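Local coordinates for designed Anbu Protein (Synthetic construct, PDB 5LOY), which is a consensus-designed Anbu (ancestral beta subunit), a proteasome-like protein of the Ntn-hydrolase superfamily that builds a helical assembly and is probably a peptide-bond hydrolase, at residues R158-D163 with E167-C172; A173-D178 with R217-Q222. All blocks are in the same frame, centred on the assembly; numbering follows the deposited sequence.

Contact 1 of 2, residues R158-D163 with E167-C172; sequences RVITPD and EDAAKC
Val159 and Ile160 pack on Ala169 and Cys172 in a small, buried, wholly apolar contact across the turn that joins helix 153-159 to helix 166-183 of the proteasome-subunit fold. No hydrogen bond crosses it, and 162 Å² of surface is buried. At its middle is the sulfur of Cys172, which Val159 and the first residue of the loop, Ile160, approach. Val159, the last residue of its helix, brings CB to 3.8 Å from Cys172 SG, with CG1 as the next nearest atom of that side chain. The terminal methyl of Ile160 comes as close, CD1 lying 3.9 Å from Cys172 SG and 4.0 Å from Cys172 CB. The same methyl also reaches one helical turn back, where CD1 stands 4.2 Å from Ala169 CB. Cys172 holds SG anti to its own nitrogen (chi1 -171°), which carries the sulfur toward the valine and isoleucine. Ile160 is the first residue to leave helical geometry, and its CG1 branch reaches back to helix 166-183; the CA atoms of Ile160 and Ala169 are 6.7 Å apart. The turn has hydrogen bonds of its own: Thr164 OG1 pairs with Thr161 N, and Ser165 OG receives Asp168 N at the start of the second helix. Ile6 and Leu8 of strand 2-8 pack against Ile160 and so join the loop to the sheet, while Ile155 and Leu156 of helix 153-159 touch Cys172. Lys171 turns elsewhere, its NZ donating to the carbonyls of Phe231 and Leu234 of the second subunit. With only hydrocarbon groups and a sulfur meeting, the end of helix 153-159 and the loop after it are held to helix 166-183 by shape and the exclusion of water rather than by directed bonds.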
ATOM      1  N   ARG A 158       7.835   7.910   6.712  1.00 37.38           N
ATOM      2  CA  ARG A 158       7.653   9.030   7.632  1.00 39.88           C
ATOM      3  C   ARG A 158       8.703   9.056   8.715  1.00 39.48           C
ATOM      4  O   ARG A 158       9.134  10.120   9.102  1.00 40.57           O
ATOM      5  CB  ARG A 158       6.276   8.997   8.309  1.00 42.50           C
ATOM      6  CG  ARG A 158       5.111   9.429   7.420  1.00 46.45           C
ATOM      7  CD  ARG A 158       3.768   9.268   8.145  1.00 47.88           C
ATOM      8  NE  ARG A 158       2.610   9.422   7.271  1.00 47.48           N
ATOM      9  CZ  ARG A 158       2.070  10.587   6.921  1.00 45.53           C
ATOM     10  NH1 ARG A 158       2.583  11.742   7.366  1.00 44.15           N
ATOM     11  NH2 ARG A 158       0.998  10.591   6.124  1.00 42.96           N
ATOM     12  N   VAL A 159       9.114   7.892   9.191  1.00 37.44           N
ATOM     13  CA  VAL A 159       9.924   7.798  10.407  1.00 39.05           C
ATOM     14  C   VAL A 159      11.425   7.527  10.181  1.00 38.20           C
ATOM     15  O   VAL A 159      12.266   8.157  10.822  1.00 44.27           O
ATOM     16  CB  VAL A 159       9.333   6.717  11.338  1.00 38.65           C
ATOM     17  CG1 VAL A 159      10.202   6.511  12.556  1.00 41.74           C
ATOM     18  CG2 VAL A 159       7.942   7.119  11.773  1.00 39.53           C
ATOM     19  N   ILE A 160      11.775   6.610   9.290  1.00 35.49           N
ATOM     20  CA  ILE A 160      13.145   6.111   9.234  1.00 35.62           C
ATOM     21  C   ILE A 160      14.127   7.103   8.624  1.00 36.77           C
ATOM     22  O   ILE A 160      13.932   7.563   7.516  1.00 36.68           O
ATOM     23  CB  ILE A 160      13.267   4.807   8.438  1.00 34.80           C
ATOM     24  CG1 ILE A 160      12.333   3.708   9.004  1.00 34.55           C
ATOM     25  CG2 ILE A 160      14.709   4.325   8.442  1.00 35.50           C
ATOM     26  CD1 ILE A 160      12.568   3.310  10.447  1.00 34.07           C
ATOM     27  N   THR A 161      15.175   7.429   9.379  1.00 38.80           N
ATOM     28  CA  THR A 161      16.334   8.141   8.872  1.00 40.53           C
ATOM     29  C   THR A 161      17.555   7.421   9.415  1.00 42.91           C
ATOM     30  O   THR A 161      17.440   6.606  10.334  1.00 43.01           O
ATOM     31  CB  THR A 161      16.400   9.622   9.352  1.00 42.52           C
ATOM     32  OG1 THR A 161      16.841   9.686  10.719  1.00 43.57           O
ATOM     33  CG2 THR A 161      15.060  10.337   9.188  1.00 39.62           C
ATOM     34  N   PRO A 162      18.737   7.717   8.854  1.00 44.95           N
ATOM     35  CA  PRO A 162      19.974   7.135   9.376  1.00 45.84           C
ATOM     36  C   PRO A 162      20.159   7.391  10.870  1.00 48.69           C
ATOM     37  O   PRO A 162      20.824   6.624  11.554  1.00 48.35           O
ATOM     38  CB  PRO A 162      21.053   7.883   8.600  1.00 47.68           C
ATOM     39  CG  PRO A 162      20.394   8.339   7.337  1.00 47.21           C
ATOM     40  CD  PRO A 162      18.949   8.532   7.639  1.00 44.73           C
ATOM     41  N   ASP A 163      19.588   8.480  11.369  1.00 51.00           N
ATOM     42  CA  ASP A 163      19.752   8.840  12.771  1.00 54.10           C
ATOM     43  C   ASP A 163      18.768   8.129  13.717  1.00 47.88           C
ATOM     44  O   ASP A 163      18.894   8.216  14.911  1.00 46.58           O
ATOM     45  CB  ASP A 163      19.617  10.358  12.919  1.00 62.76           C
ATOM     46  CG  ASP A 163      20.472  10.907  14.048  1.00 76.85           C
ATOM     47  OD1 ASP A 163      21.648  10.488  14.190  1.00 87.80           O
ATOM     48  OD2 ASP A 163      19.971  11.768  14.805  1.00 89.31           O
ATOM     49  N   GLU A 167      15.716   1.031  18.736  1.00 46.21           N
ATOM     50  CA  GLU A 167      14.418   0.849  19.379  1.00 49.10           C
ATOM     51  C   GLU A 167      13.281   1.395  18.492  1.00 44.20           C
ATOM     52  O   GLU A 167      12.309   0.690  18.221  1.00 40.00           O
ATOM     53  CB  GLU A 167      14.361   1.523  20.763  1.00 56.06           C
ATOM     54  CG  GLU A 167      15.484   1.132  21.727  1.00 66.07           C
ATOM     55  CD  GLU A 167      16.725   2.044  21.618  1.00 74.21           C
ATOM     56  OE1 GLU A 167      16.732   3.132  22.251  1.00 78.54           O
ATOM     57  OE2 GLU A 167      17.688   1.687  20.892  1.00 72.88           O
ATOM     58  N   ASP A 168      13.418   2.626  18.017  1.00 42.31           N
ATOM     59  CA  ASP A 168      12.367   3.214  17.186  1.00 41.68           C
ATOM     60  C   ASP A 168      12.198   2.505  15.852  1.00 38.02           C
ATOM     61  O   ASP A 168      11.082   2.392  15.352  1.00 36.44           O
ATOM     62  CB  ASP A 168      12.608   4.715  16.941  1.00 43.65           C
ATOM     63  CG  ASP A 168      12.323   5.566  18.164  1.00 46.70           C
ATOM     64  OD1 ASP A 168      11.668   5.068  19.110  1.00 50.48           O
ATOM     65  OD2 ASP A 168      12.760   6.739  18.186  1.00 47.46           O
ATOM     66  N   ALA A 169      13.296   2.062  15.251  1.00 37.60           N
ATOM     67  CA  ALA A 169      13.213   1.360  13.961  1.00 36.32           C
ATOM     68  C   ALA A 169      12.479   0.046  14.114  1.00 34.18           C
ATOM     69  O   ALA A 169      11.683  -0.314  13.236  1.00 33.16           O
ATOM     70  CB  ALA A 169      14.589   1.119  13.382  1.00 36.90           C
ATOM     71  N   ALA A 170      12.704  -0.646  15.229  1.00 33.57           N
ATOM     72  CA  ALA A 170      11.935  -1.857  15.512  1.00 34.11           C
ATOM     73  C   ALA A 170      10.445  -1.569  15.729  1.00 35.05           C
ATOM     74  O   ALA A 170       9.580  -2.286  15.170  1.00 34.12           O
ATOM     75  CB  ALA A 170      12.508  -2.602  16.683  1.00 35.06           C
ATOM     76  N   LYS A 171      10.123  -0.531  16.505  1.00 36.30           N
ATOM     77  CA  LYS A 171       8.707  -0.103  16.631  1.00 37.22           C
ATOM     78  C   LYS A 171       8.083   0.166  15.278  1.00 35.77           C
ATOM     79  O   LYS A 171       6.968  -0.252  14.988  1.00 36.53           O
ATOM     80  CB  LYS A 171       8.591   1.186  17.399  1.00 39.84           C
ATOM     81  CG  LYS A 171       8.269   1.080  18.854  1.00 44.45           C
ATOM     82  CD  LYS A 171       7.763   2.438  19.306  1.00 46.98           C
ATOM     83  CE  LYS A 171       8.810   3.252  20.028  1.00 51.23           C
ATOM     84  NZ  LYS A 171       8.287   4.627  20.312  1.00 53.49           N
ATOM     85  N   CYS A 172       8.806   0.913  14.456  1.00 35.45           N
ATOM     86  CA  CYS A 172       8.307   1.303  13.162  1.00 34.41           C
ATOM     87  C   CYS A 172       8.068   0.090  12.279  1.00 32.40           C
ATOM     88  O   CYS A 172       7.036  -0.027  11.641  1.00 33.04           O
ATOM     89  CB  CYS A 172       9.297   2.237  12.522  1.00 36.84           C
ATOM     90  SG  CYS A 172       8.682   3.005  11.030  1.00 40.87           S
TER

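Contact 2 of 2, residues A173-D178 with R217-Q222; sequences ALVSFD and RMLRKQ
Arg220 reaches from helix 214-232 to Asp178 on helix 166-183, and both of its bonds across the contact end on one carboxylate oxygen. Arg220 NE lies 2.7 Å from Asp178 OD1 in a fairly straight bond, whereas the second, from Arg220 NH2 to the same OD1 at 3.1 Å, is bent and weak. The oxygen sits at the guanidinium edge, practically in its plane, but the donor NE meets it from well above the carboxylate plane; the two flat groups are nearly perpendicular, 86° apart. A bend at chi3 (96°) in the otherwise extended arginine chain swings NE round to the acid. Asp178, with CG anti to its backbone nitrogen, reaches out toward helix 214-232. Its other oxygen is held by a water that donates both to Asp178 OD2, at 2.7 Å, and to the carbonyl oxygen of Arg220. The same acid takes further charges, Arg182 at OD1 and Arg158 of the second subunit at OD2, so this buried carboxylate is probably kept ionised. In the four-layered alpha-beta-beta-alpha fold of proteasome subunits and other Ntn hydrolases, helix 166-183 covers the sheet, and here the C-terminal helix 214-232 crosses its outer side at -70°, with 10.4 Å between the segment axes. Beside the ion pair the packing is apolar: Leu219 CD2 sits 3.7 Å from Leu174 CB, the two leucines running about at right angles, and Val175 CG2 is a looser neighbour of the same methyl. Replacing Arg220 with a leucine would probably deprive Asp178 OD1 of its charged mate on helix 214-232, leaving Arg182 to balance that oxygen within the chain. Leu234 of the second subunit packs on both Val175 and Leu219.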
ATOM      1  N   ALA A 173       8.989  -0.862  12.282  1.00 33.09           N
ATOM      2  CA  ALA A 173       8.738  -2.130  11.573  1.00 33.21           C
ATOM      3  C   ALA A 173       7.467  -2.830  12.065  1.00 31.53           C
ATOM      4  O   ALA A 173       6.659  -3.276  11.267  1.00 30.18           O
ATOM      5  CB  ALA A 173       9.922  -3.074  11.715  1.00 35.30           C
ATOM      6  N   LEU A 174       7.277  -2.905  13.373  1.00 31.64           N
ATOM      7  CA  LEU A 174       6.121  -3.617  13.909  1.00 33.60           C
ATOM      8  C   LEU A 174       4.781  -2.954  13.545  1.00 34.26           C
ATOM      9  O   LEU A 174       3.804  -3.624  13.186  1.00 33.50           O
ATOM     10  CB  LEU A 174       6.261  -3.797  15.416  1.00 35.05           C
ATOM     11  CG  LEU A 174       7.391  -4.764  15.788  1.00 36.29           C
ATOM     12  CD1 LEU A 174       7.542  -4.864  17.290  1.00 38.38           C
ATOM     13  CD2 LEU A 174       7.140  -6.163  15.230  1.00 36.85           C
ATOM     14  N   VAL A 175       4.762  -1.637  13.606  1.00 33.67           N
ATOM     15  CA  VAL A 175       3.593  -0.869  13.234  1.00 35.39           C
ATOM     16  C   VAL A 175       3.302  -1.041  11.735  1.00 33.12           C
ATOM     17  O   VAL A 175       2.144  -1.200  11.317  1.00 33.27           O
ATOM     18  CB  VAL A 175       3.830   0.621  13.617  1.00 37.54           C
ATOM     19  CG1 VAL A 175       2.885   1.540  12.889  1.00 38.43           C
ATOM     20  CG2 VAL A 175       3.691   0.773  15.121  1.00 39.67           C
ATOM     21  N   SER A 176       4.362  -1.032  10.933  1.00 32.27           N
ATOM     22  CA  SER A 176       4.270  -1.376   9.509  1.00 32.31           C
ATOM     23  C   SER A 176       3.589  -2.739   9.270  1.00 32.18           C
ATOM     24  O   SER A 176       2.776  -2.880   8.352  1.00 32.43           O
ATOM     25  CB  SER A 176       5.663  -1.389   8.885  1.00 32.72           C
ATOM     26  OG  SER A 176       5.563  -1.512   7.479  1.00 32.97           O
ATOM     27  N   PHE A 177       3.922  -3.734  10.089  1.00 32.20           N
ATOM     28  CA  PHE A 177       3.277  -5.028   9.974  1.00 33.11           C
ATOM     29  C   PHE A 177       1.839  -4.992  10.409  1.00 34.44           C
ATOM     30  O   PHE A 177       0.987  -5.640   9.801  1.00 35.86           O
ATOM     31  CB  PHE A 177       4.024  -6.099  10.761  1.00 34.28           C
ATOM     32  CG  PHE A 177       5.108  -6.731   9.977  1.00 34.40           C
ATOM     33  CD1 PHE A 177       6.331  -6.096   9.844  1.00 34.11           C
ATOM     34  CD2 PHE A 177       4.907  -7.937   9.323  1.00 35.04           C
ATOM     35  CE1 PHE A 177       7.344  -6.649   9.088  1.00 33.47           C
ATOM     36  CE2 PHE A 177       5.917  -8.490   8.546  1.00 36.22           C
ATOM     37  CZ  PHE A 177       7.131  -7.841   8.421  1.00 35.62           C
ATOM     38  N   ASP A 178       1.560  -4.256  11.470  1.00 36.63           N
ATOM     39  CA  ASP A 178       0.192  -4.132  11.974  1.00 37.14           C
ATOM     40  C   ASP A 178      -0.739  -3.641  10.875  1.00 35.99           C
ATOM     41  O   ASP A 178      -1.779  -4.238  10.627  1.00 34.97           O
ATOM     42  CB  ASP A 178       0.167  -3.189  13.168  1.00 39.48           C
ATOM     43  CG  ASP A 178      -1.240  -2.861  13.644  1.00 43.49           C
ATOM     44  OD1 ASP A 178      -2.085  -3.774  13.818  1.00 44.29           O
ATOM     45  OD2 ASP A 178      -1.499  -1.660  13.862  1.00 47.63           O
ATOM     46  N   ARG A 217       0.635  -6.946  21.356  1.00 45.70           N
ATOM     47  CA  ARG A 217      -0.739  -6.554  21.682  1.00 50.01           C
ATOM     48  C   ARG A 217      -0.847  -5.154  22.255  1.00 51.25           C
ATOM     49  O   ARG A 217      -1.714  -4.405  21.850  1.00 51.00           O
ATOM     50  CB  ARG A 217      -1.354  -7.483  22.700  1.00 55.76           C
ATOM     51  CG  ARG A 217      -2.026  -8.694  22.104  1.00 62.13           C
ATOM     52  CD  ARG A 217      -2.918  -9.379  23.145  1.00 67.93           C
ATOM     53  NE  ARG A 217      -3.310 -10.685  22.641  1.00 71.78           N
ATOM     54  CZ  ARG A 217      -3.852 -11.647  23.371  1.00 81.16           C
ATOM     55  NH1 ARG A 217      -4.068 -11.477  24.675  1.00 86.35           N
ATOM     56  NH2 ARG A 217      -4.163 -12.800  22.790  1.00 82.57           N
ATOM     57  N   MET A 218       0.033  -4.810  23.192  1.00 51.99           N
ATOM     58  CA  MET A 218       0.052  -3.480  23.764  1.00 54.02           C
ATOM     59  C   MET A 218       0.334  -2.444  22.695  1.00 49.71           C
ATOM     60  O   MET A 218      -0.282  -1.396  22.668  1.00 47.81           O
ATOM     61  CB  MET A 218       1.099  -3.349  24.860  1.00 61.84           C
ATOM     62  CG  MET A 218       0.670  -2.454  26.011  1.00 70.42           C
ATOM     63  SD  MET A 218       1.798  -2.380  27.445  1.00 84.58           S
ATOM     64  CE  MET A 218       3.478  -2.648  26.828  1.00 77.59           C
ATOM     65  N   LEU A 219       1.287  -2.732  21.829  1.00 46.91           N
ATOM     66  CA  LEU A 219       1.694  -1.782  20.820  1.00 46.35           C
ATOM     67  C   LEU A 219       0.528  -1.493  19.887  1.00 47.04           C
ATOM     68  O   LEU A 219       0.211  -0.332  19.610  1.00 52.43           O
ATOM     69  CB  LEU A 219       2.885  -2.324  20.040  1.00 46.30           C
ATOM     70  CG  LEU A 219       3.634  -1.409  19.085  1.00 48.20           C
ATOM     71  CD1 LEU A 219       4.320  -0.321  19.892  1.00 51.57           C
ATOM     72  CD2 LEU A 219       4.684  -2.173  18.289  1.00 49.96           C
ATOM     73  N   ARG A 220      -0.126  -2.537  19.398  1.00 45.19           N
ATOM     74  CA  ARG A 220      -1.212  -2.354  18.450  1.00 44.14           C
ATOM     75  C   ARG A 220      -2.342  -1.526  19.059  1.00 44.64           C
ATOM     76  O   ARG A 220      -2.914  -0.660  18.420  1.00 44.02           O
ATOM     77  CB  ARG A 220      -1.734  -3.701  17.986  1.00 45.63           C
ATOM     78  CG  ARG A 220      -0.707  -4.483  17.189  1.00 47.56           C
ATOM     79  CD  ARG A 220      -1.211  -5.866  16.848  1.00 51.34           C
ATOM     80  NE  ARG A 220      -1.769  -5.830  15.509  1.00 56.73           N
ATOM     81  CZ  ARG A 220      -2.170  -6.906  14.835  1.00 61.46           C
ATOM     82  NH1 ARG A 220      -2.086  -8.110  15.409  1.00 59.45           N
ATOM     83  NH2 ARG A 220      -2.657  -6.775  13.581  1.00 61.15           N
ATOM     84  N   LYS A 221      -2.651  -1.807  20.308  1.00 45.77           N
ATOM     85  CA  LYS A 221      -3.751  -1.180  20.973  1.00 47.52           C
ATOM     86  C   LYS A 221      -3.454   0.291  21.235  1.00 47.72           C
ATOM     87  O   LYS A 221      -4.327   1.119  21.090  1.00 48.32           O
ATOM     88  CB  LYS A 221      -4.041  -1.940  22.259  1.00 50.98           C
ATOM     89  CG  LYS A 221      -5.023  -1.303  23.220  1.00 55.40           C
ATOM     90  CD  LYS A 221      -5.105  -2.181  24.464  1.00 60.53           C
ATOM     91  CE  LYS A 221      -5.218  -1.385  25.753  1.00 64.09           C
ATOM     92  NZ  LYS A 221      -6.621  -0.941  25.930  1.00 66.72           N
ATOM     93  N   GLN A 222      -2.230   0.621  21.625  1.00 47.13           N
ATOM     94  CA  GLN A 222      -1.888   2.010  21.883  1.00 46.27           C
ATOM     95  C   GLN A 222      -1.719   2.796  20.590  1.00 45.99           C
ATOM     96  O   GLN A 222      -2.014   3.991  20.567  1.00 48.11           O
ATOM     97  CB  GLN A 222      -0.628   2.123  22.711  1.00 47.02           C
ATOM     98  CG  GLN A 222      -0.844   1.656  24.151  1.00 51.21           C
ATOM     99  CD  GLN A 222       0.342   1.954  25.059  1.00 52.90           C
ATOM    100  OE1 GLN A 222       1.124   2.834  24.752  1.00 56.61           O
ATOM    101  NE2 GLN A 222       0.482   1.233  26.159  1.00 53.71           N
TER
HETATM  102  O   HOH W   1      -3.485  -0.849  15.573  1.00 42.10           O

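Helix 166-183 serves both contacts, its first part in contact 1 and the adjoining turns in contact 2, whose centres lie 14 Å apart. They follow in series along the chain: contact 1 closes the short loop between two successive helices, and contact 2 joins the next residues to helix 214-232, after strands 191-197 and 205-209 have intervened. One helix is thus fastened to its predecessor by apolar packing and to the C-terminal helix by an ion pair as well. The second subunit reaches both contacts: a residue of the 158-163 segment in one copy meets the acid of contact 2 in the other, so the two contacts are linked across the interface.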